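PDB 3VTI: hydrogenase maturation factor from Thermoanaerobacter tengcongensis, which probably transfers a carbamoyl group to the C-terminal cysteine of HypE, using carbamoyl phosphate and ATP, during [NiFe] hydrogenase maturation. Local coordinates for residues P72-I77 with S278-I283; F17-G22 with A388-L393; V254-V259 with D302-M307. One frame throughout, in Å; residues are numbered along the deposited sequence.

Contact 1: residues P72-I77 with S278-I283; sequences PSLSVI and SQRRPI
R280 reaches across to the type I beta turn from P72 to S75. Its CB begins a chain that runs extended from CG to NE. CG lies anti to the carbonyl carbon (chi1 -60°), and this sends the chain past S73. CG and CD both run beside the carbonyl O of S73. R280 NE comes closer to S73 O, at 3.2 Å. NE donates to a water, 3.1 Å away, which donates in turn to S75 O. At the tip, R280 NH2 gives a hydrogen bond of 3.2 Å to S75 O. The acceptor lies near the guanidinium plane, but NH2 approaches from above the plane of that carbonyl. L74 CA sits over one face of the guanidinium group, toward its rim. V76 CG2 packs 3.6 Å from R280 NH2. NH1 bonds to G386 O and NH2 also to Q390 OE1, so several partners fix the rotation of the group. A second grip is straighter: Q279 N donates to S73 OG at 2.9 Å, with an N-H...O angle of 169°. Q279 NE2, at the end of the side chain, bonds to N138 O and G112 O, beside the zinc-binding C114 and C139. The contact thus joins the acylphosphatase and YrdC-like parts of the chain. Residues 72-77 lead into strand 76-84 and pack on helix 25-35, while residues 278-283 link helix 270-277 to strand 283-287.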
# COMPACT_ATOMS: atom_id res chain seq x y z
N PRO A 72 -62.33 40.60 -2.46
CA PRO A 72 -61.41 41.12 -1.44
C PRO A 72 -59.99 40.58 -1.60
O PRO A 72 -59.81 39.38 -1.83
CB PRO A 72 -62.03 40.62 -0.13
CG PRO A 72 -63.49 40.53 -0.44
CD PRO A 72 -63.54 40.01 -1.84
N SER A 73 -59.01 41.46 -1.49
CA SER A 73 -57.58 41.16 -1.73
C SER A 73 -57.07 39.87 -1.08
O SER A 73 -56.53 38.99 -1.76
CB SER A 73 -56.72 42.33 -1.26
OG SER A 73 -57.11 43.53 -1.87
N LEU A 74 -57.27 39.78 0.23
CA LEU A 74 -56.76 38.67 1.05
C LEU A 74 -57.50 37.34 0.90
O LEU A 74 -57.05 36.32 1.43
CB LEU A 74 -56.75 39.08 2.51
CG LEU A 74 -55.44 39.64 3.07
CD1 LEU A 74 -55.08 40.98 2.44
CD2 LEU A 74 -55.60 39.76 4.57
N SER A 75 -58.63 37.34 0.20
CA SER A 75 -59.35 36.11 -0.10
C SER A 75 -58.54 35.22 -1.05
O SER A 75 -57.67 35.71 -1.78
CB SER A 75 -60.74 36.41 -0.70
OG SER A 75 -60.67 36.83 -2.05
N VAL A 76 -58.80 33.92 -1.00
CA VAL A 76 -58.21 32.97 -1.94
C VAL A 76 -59.33 32.09 -2.45
O VAL A 76 -59.63 31.04 -1.87
CB VAL A 76 -57.05 32.11 -1.34
CG1 VAL A 76 -56.36 31.30 -2.43
CG2 VAL A 76 -56.01 32.98 -0.63
N ILE A 77 -59.97 32.55 -3.52
CA ILE A 77 -61.12 31.87 -4.09
C ILE A 77 -60.67 30.73 -4.97
O ILE A 77 -59.87 30.94 -5.88
CB ILE A 77 -62.01 32.85 -4.87
CG1 ILE A 77 -62.63 33.87 -3.91
CG2 ILE A 77 -63.11 32.10 -5.62
CD1 ILE A 77 -63.37 34.99 -4.59
N SER A 278 -54.09 45.38 -5.46
CA SER A 278 -54.42 44.51 -4.33
C SER A 278 -53.82 45.05 -3.03
O SER A 278 -52.78 45.72 -3.06
CB SER A 278 -53.92 43.09 -4.59
OG SER A 278 -54.33 42.22 -3.54
N GLN A 279 -54.48 44.78 -1.91
CA GLN A 279 -53.97 45.22 -0.61
C GLN A 279 -52.74 44.42 -0.23
O GLN A 279 -51.96 44.81 0.64
CB GLN A 279 -55.02 45.11 0.48
CG GLN A 279 -55.32 46.43 1.15
CD GLN A 279 -56.31 46.28 2.30
OE1 GLN A 279 -57.41 45.74 2.13
NE2 GLN A 279 -55.93 46.75 3.48
N ARG A 280 -52.56 43.30 -0.91
CA ARG A 280 -51.37 42.50 -0.76
C ARG A 280 -50.16 43.34 -1.21
O ARG A 280 -49.05 43.17 -0.69
CB ARG A 280 -51.50 41.23 -1.60
CG ARG A 280 -52.69 40.33 -1.23
CD ARG A 280 -52.42 38.93 -1.76
NE ARG A 280 -53.53 37.99 -1.63
CZ ARG A 280 -53.66 37.12 -0.63
NH1 ARG A 280 -52.76 37.07 0.35
NH2 ARG A 280 -54.70 36.29 -0.61
N ARG A 281 -50.38 44.19 -2.19
CA ARG A 281 -49.39 45.11 -2.71
C ARG A 281 -48.05 44.52 -3.09
O ARG A 281 -47.08 44.89 -2.55
CB ARG A 281 -49.18 46.26 -1.74
CG ARG A 281 -50.25 47.34 -1.68
CD ARG A 281 -51.10 47.56 -2.92
NE ARG A 281 -51.13 48.95 -3.30
CZ ARG A 281 -52.22 49.62 -3.64
NH1 ARG A 281 -53.38 49.06 -3.66
NH2 ARG A 281 -52.12 50.87 -3.94
N PRO A 282 -47.98 43.65 -4.07
CA PRO A 282 -46.72 43.08 -4.49
C PRO A 282 -46.05 43.88 -5.62
O PRO A 282 -46.66 44.80 -6.17
CB PRO A 282 -47.16 41.73 -5.05
CG PRO A 282 -48.49 42.09 -5.73
CD PRO A 282 -49.12 43.09 -4.82
N ILE A 283 -44.82 43.51 -5.94
CA ILE A 283 -44.21 43.86 -7.21
C ILE A 283 -44.87 42.97 -8.24
O ILE A 283 -45.00 41.75 -8.02
CB ILE A 283 -42.69 43.55 -7.20
CG1 ILE A 283 -41.95 44.42 -6.17
CG2 ILE A 283 -42.10 43.74 -8.59
CD1 ILE A 283 -40.56 43.87 -5.75
O HOH W 1 -55.61 36.84 -3.59

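Contact 2: residues F17-G22 with A388-L393; sequences FGIVQG and APQPIL
I19 packs against Q390, P391 and L393, and so brings an acylphosphatase loop up to the chain leading into strand 392-393. The loop follows the first strand of the acylphosphatase alpha/beta sandwich, ahead of helix 25-35. In acylphosphatases this loop cradles the phosphate of the substrate. The predicted catalytic N44 and R26 are farther off, about 9 and 12 Å from I19, side chain to side chain.

The tight part is centred on I19 and L393, whose side chains point at each other's segments. The CG1 branch of I19 carries CD1 to within 3.7 Å of the carbonyl O of P391 and 4.3 Å of L393 CB. The other branch ends in I19 CG2, which lies 4.1 Å from Q390 NE2. Q390 holds CG anti to its N (chi1 -173°) and runs on extended. It passes alongside I19 in the opposite direction, and its NE2 is held by L74 O. The meeting is therefore apolar packing against an amide that is already bonded.

The loose side is the loop beyond I19, which runs away from residues 388-393 to the exposed G22. At the other end of the loop, G18 adopts backbone angles at which a CB would press on the carbonyl O of F17. Here the packing is close again: L393 CD2 rests 4.0 Å from G18 CA.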
# COMPACT_ATOMS: atom_id res chain seq x y z
N PHE A 17 -66.13 28.94 -2.73
CA PHE A 17 -65.26 28.00 -2.02
C PHE A 17 -63.88 28.61 -1.86
O PHE A 17 -63.35 29.22 -2.79
CB PHE A 17 -65.12 26.67 -2.79
CG PHE A 17 -66.40 25.87 -2.93
CD1 PHE A 17 -66.47 24.85 -3.88
CD2 PHE A 17 -67.51 26.12 -2.14
CE1 PHE A 17 -67.65 24.08 -4.03
CE2 PHE A 17 -68.69 25.36 -2.28
CZ PHE A 17 -68.76 24.34 -3.23
N GLY A 18 -63.28 28.42 -0.68
CA GLY A 18 -61.90 28.81 -0.42
C GLY A 18 -61.74 29.57 0.89
O GLY A 18 -62.55 29.43 1.80
N ILE A 19 -60.68 30.38 0.97
CA ILE A 19 -60.47 31.20 2.16
C ILE A 19 -61.29 32.48 2.04
O ILE A 19 -61.06 33.29 1.14
CB ILE A 19 -58.99 31.49 2.43
CG1 ILE A 19 -58.21 30.17 2.53
CG2 ILE A 19 -58.85 32.34 3.70
CD1 ILE A 19 -56.68 30.27 2.36
N VAL A 20 -62.28 32.63 2.90
CA VAL A 20 -63.20 33.73 2.79
C VAL A 20 -63.46 34.41 4.10
O VAL A 20 -64.16 35.38 4.16
CB VAL A 20 -64.51 33.29 2.22
CG1 VAL A 20 -64.32 32.38 1.07
CG2 VAL A 20 -65.30 32.64 3.26
N GLN A 21 -62.86 33.92 5.17
CA GLN A 21 -63.06 34.53 6.45
C GLN A 21 -61.86 35.31 6.84
O GLN A 21 -60.76 34.96 6.51
CB GLN A 21 -63.31 33.48 7.50
CG GLN A 21 -64.73 33.10 7.62
CD GLN A 21 -65.05 32.35 8.88
OE1 GLN A 21 -65.06 32.91 9.96
NE2 GLN A 21 -65.33 31.09 8.74
N GLY A 22 -62.07 36.38 7.57
CA GLY A 22 -60.99 37.19 8.06
C GLY A 22 -60.52 38.17 7.03
O GLY A 22 -59.55 38.84 7.22
N ALA A 388 -47.71 35.76 2.64
CA ALA A 388 -47.36 35.07 3.87
C ALA A 388 -47.79 35.95 5.05
O ALA A 388 -47.74 37.18 4.96
CB ALA A 388 -45.89 34.80 3.92
N PRO A 389 -48.18 35.33 6.17
CA PRO A 389 -48.14 33.90 6.45
C PRO A 389 -49.50 33.25 6.27
O PRO A 389 -49.90 32.42 7.09
CB PRO A 389 -47.76 33.87 7.93
CG PRO A 389 -48.41 35.11 8.50
CD PRO A 389 -48.58 36.10 7.36
N GLN A 390 -50.23 33.65 5.24
CA GLN A 390 -51.48 32.99 4.93
C GLN A 390 -51.17 31.57 4.45
O GLN A 390 -50.35 31.37 3.56
CB GLN A 390 -52.24 33.78 3.88
CG GLN A 390 -53.65 33.30 3.58
CD GLN A 390 -54.43 34.31 2.78
OE1 GLN A 390 -54.04 34.69 1.68
NE2 GLN A 390 -55.55 34.77 3.33
N PRO A 391 -51.81 30.57 5.07
CA PRO A 391 -51.61 29.17 4.67
C PRO A 391 -52.19 28.87 3.29
O PRO A 391 -53.04 29.62 2.80
CB PRO A 391 -52.40 28.39 5.71
CG PRO A 391 -53.44 29.36 6.20
CD PRO A 391 -52.74 30.69 6.20
N ILE A 392 -51.73 27.76 2.69
CA ILE A 392 -52.35 27.18 1.51
C ILE A 392 -53.45 26.22 1.98
O ILE A 392 -53.23 25.45 2.92
CB ILE A 392 -51.30 26.41 0.64
CG1 ILE A 392 -50.12 27.32 0.26
CG2 ILE A 392 -51.95 25.74 -0.59
CD1 ILE A 392 -50.49 28.64 -0.37
N LEU A 393 -54.62 26.27 1.36
CA LEU A 393 -55.73 25.42 1.78
C LEU A 393 -55.65 24.03 1.16
O LEU A 393 -55.53 23.88 -0.06
CB LEU A 393 -57.09 26.08 1.47
CG LEU A 393 -58.38 25.44 2.01
CD1 LEU A 393 -58.43 25.44 3.52
CD2 LEU A 393 -59.60 26.18 1.45

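Contact 3: residues V254-V259 with D302-M307; sequences VMMRDV and DTLGVM
M255 and M307 lie on the same face of a parallel strand pair, and their long side chains fit round each other. M255 CB nestles 3.8 Å from M307 CG. M307 turns CG between its own N and carbonyl carbon (chi1 73°) and bends again at its thioether. M255 bends too, and its CE folds into the hollow of M307 between CG and SD, 3.8 Å from M307 SD. M255 also packs on I325 and M327 of strand 325-329. With an alanine in place of M255, M307 would probably lose the CE that fills its bend, and a gap would open toward I325 and M327. The opposite face carries V254, L304 and V306. V254 CG2 touches L304 CD1 at 4.1 Å. The M256 side chain swings round to this face and lies across that of V306 at about a right angle, with SD 4.2 Å from CG1. It ends tip to tip against L304, CE 4.0 Å from L304 CD2. V306 also packs on helix 259-265. The backbones are stitched by V254 N to G305 O, M307 N to V254 O and M256 N to M307 O. The chemistry implies a buried sheet interior of the YrdC-like domain: backbone bonds set the register, and flexible thioethers and branched methyls fill the space.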
# COMPACT_ATOMS: atom_id res chain seq x y z
N VAL A 254 -39.39 48.92 -9.44
CA VAL A 254 -39.66 50.35 -9.45
C VAL A 254 -41.02 50.60 -8.82
O VAL A 254 -41.97 49.85 -9.06
CB VAL A 254 -39.60 50.91 -10.90
CG1 VAL A 254 -40.09 52.35 -10.97
CG2 VAL A 254 -38.18 50.82 -11.47
N MET A 255 -41.11 51.65 -8.01
CA MET A 255 -42.40 52.05 -7.46
C MET A 255 -42.93 53.22 -8.27
O MET A 255 -42.22 54.19 -8.51
CB MET A 255 -42.31 52.41 -5.97
CG MET A 255 -43.65 52.85 -5.35
SD MET A 255 -43.55 53.29 -3.60
CE MET A 255 -43.49 51.68 -2.84
N MET A 256 -44.20 53.10 -8.68
CA MET A 256 -44.92 54.18 -9.34
C MET A 256 -46.18 54.59 -8.56
O MET A 256 -46.71 53.81 -7.77
CB MET A 256 -45.24 53.79 -10.80
CG MET A 256 -43.99 53.60 -11.64
SD MET A 256 -44.32 53.12 -13.33
CE MET A 256 -42.70 52.52 -13.82
N ARG A 257 -46.66 55.82 -8.78
CA ARG A 257 -47.67 56.45 -7.93
C ARG A 257 -49.08 55.88 -8.07
O ARG A 257 -49.85 55.85 -7.11
CB ARG A 257 -47.69 57.97 -8.16
CG ARG A 257 -48.26 58.39 -9.52
CD ARG A 257 -47.62 59.68 -10.08
NE ARG A 257 -47.88 60.82 -9.21
CZ ARG A 257 -46.95 61.47 -8.51
NH1 ARG A 257 -45.67 61.10 -8.58
NH2 ARG A 257 -47.31 62.50 -7.75
N ASP A 258 -49.41 55.44 -9.28
CA ASP A 258 -50.72 54.87 -9.60
C ASP A 258 -50.69 54.09 -10.91
O ASP A 258 -49.68 54.10 -11.63
CB ASP A 258 -51.83 55.94 -9.61
CG ASP A 258 -51.54 57.12 -10.55
OD1 ASP A 258 -50.92 56.94 -11.62
OD2 ASP A 258 -51.98 58.26 -10.21
N VAL A 259 -51.80 53.45 -11.22
CA VAL A 259 -51.95 52.65 -12.43
C VAL A 259 -51.74 53.47 -13.73
O VAL A 259 -51.07 53.00 -14.67
CB VAL A 259 -53.31 51.92 -12.42
CG1 VAL A 259 -53.62 51.30 -13.77
CG2 VAL A 259 -53.31 50.85 -11.32
N ASP A 302 -37.23 42.64 -21.47
CA ASP A 302 -38.50 43.18 -21.95
C ASP A 302 -39.56 43.30 -20.85
O ASP A 302 -40.72 43.59 -21.15
CB ASP A 302 -39.03 42.37 -23.16
CG ASP A 302 -39.53 40.98 -22.77
OD1 ASP A 302 -39.05 40.40 -21.78
OD2 ASP A 302 -40.41 40.44 -23.48
N THR A 303 -39.16 43.07 -19.60
CA THR A 303 -40.07 43.14 -18.45
C THR A 303 -39.56 44.08 -17.38
O THR A 303 -38.36 44.34 -17.27
CB THR A 303 -40.30 41.76 -17.76
OG1 THR A 303 -39.04 41.17 -17.45
CG2 THR A 303 -41.10 40.82 -18.64
N LEU A 304 -40.50 44.55 -16.56
CA LEU A 304 -40.18 45.43 -15.45
C LEU A 304 -41.07 45.08 -14.27
O LEU A 304 -42.27 44.90 -14.42
CB LEU A 304 -40.43 46.88 -15.86
CG LEU A 304 -40.25 47.97 -14.80
CD1 LEU A 304 -38.80 48.05 -14.37
CD2 LEU A 304 -40.75 49.32 -15.33
N GLY A 305 -40.45 44.98 -13.09
CA GLY A 305 -41.18 44.80 -11.85
C GLY A 305 -41.65 46.13 -11.27
O GLY A 305 -40.83 46.97 -10.91
N VAL A 306 -42.96 46.31 -11.19
CA VAL A 306 -43.55 47.56 -10.71
C VAL A 306 -44.39 47.29 -9.47
O VAL A 306 -45.13 46.31 -9.41
CB VAL A 306 -44.45 48.20 -11.79
CG1 VAL A 306 -45.04 49.53 -11.29
CG2 VAL A 306 -43.68 48.40 -13.11
N MET A 307 -44.29 48.17 -8.48
CA MET A 307 -45.16 48.10 -7.32
C MET A 307 -45.84 49.46 -7.11
O MET A 307 -45.34 50.50 -7.58
CB MET A 307 -44.37 47.68 -6.07
CG MET A 307 -43.45 48.78 -5.51
SD MET A 307 -42.34 48.29 -4.18
CE MET A 307 -43.41 47.11 -3.29

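Contact 3 is wholly buried. Contacts 1 and 2 are only partly buried, at seams between parts of the chain. Contact 3 is a parallel strand pairing inside one sheet. Contacts 1 and 2 hold neighbouring parts of the acylphosphatase sheet, where V76 and I19 share backbone hydrogen bonds. Contact 1 sets it against the YrdC-like domain, contact 2 against edge strand 392-393 of another sheet. Their chemistry follows. Contact 1 relies on an arginine, a serine and a water, contact 2 on an isoleucine and a leucine packed beside an already bonded amide, and contact 3 on backbone bonds and apolar fill. Contacts 1 and 2 meet through Q390, contacts 1 and 3 where I283 packs on G305 and M307.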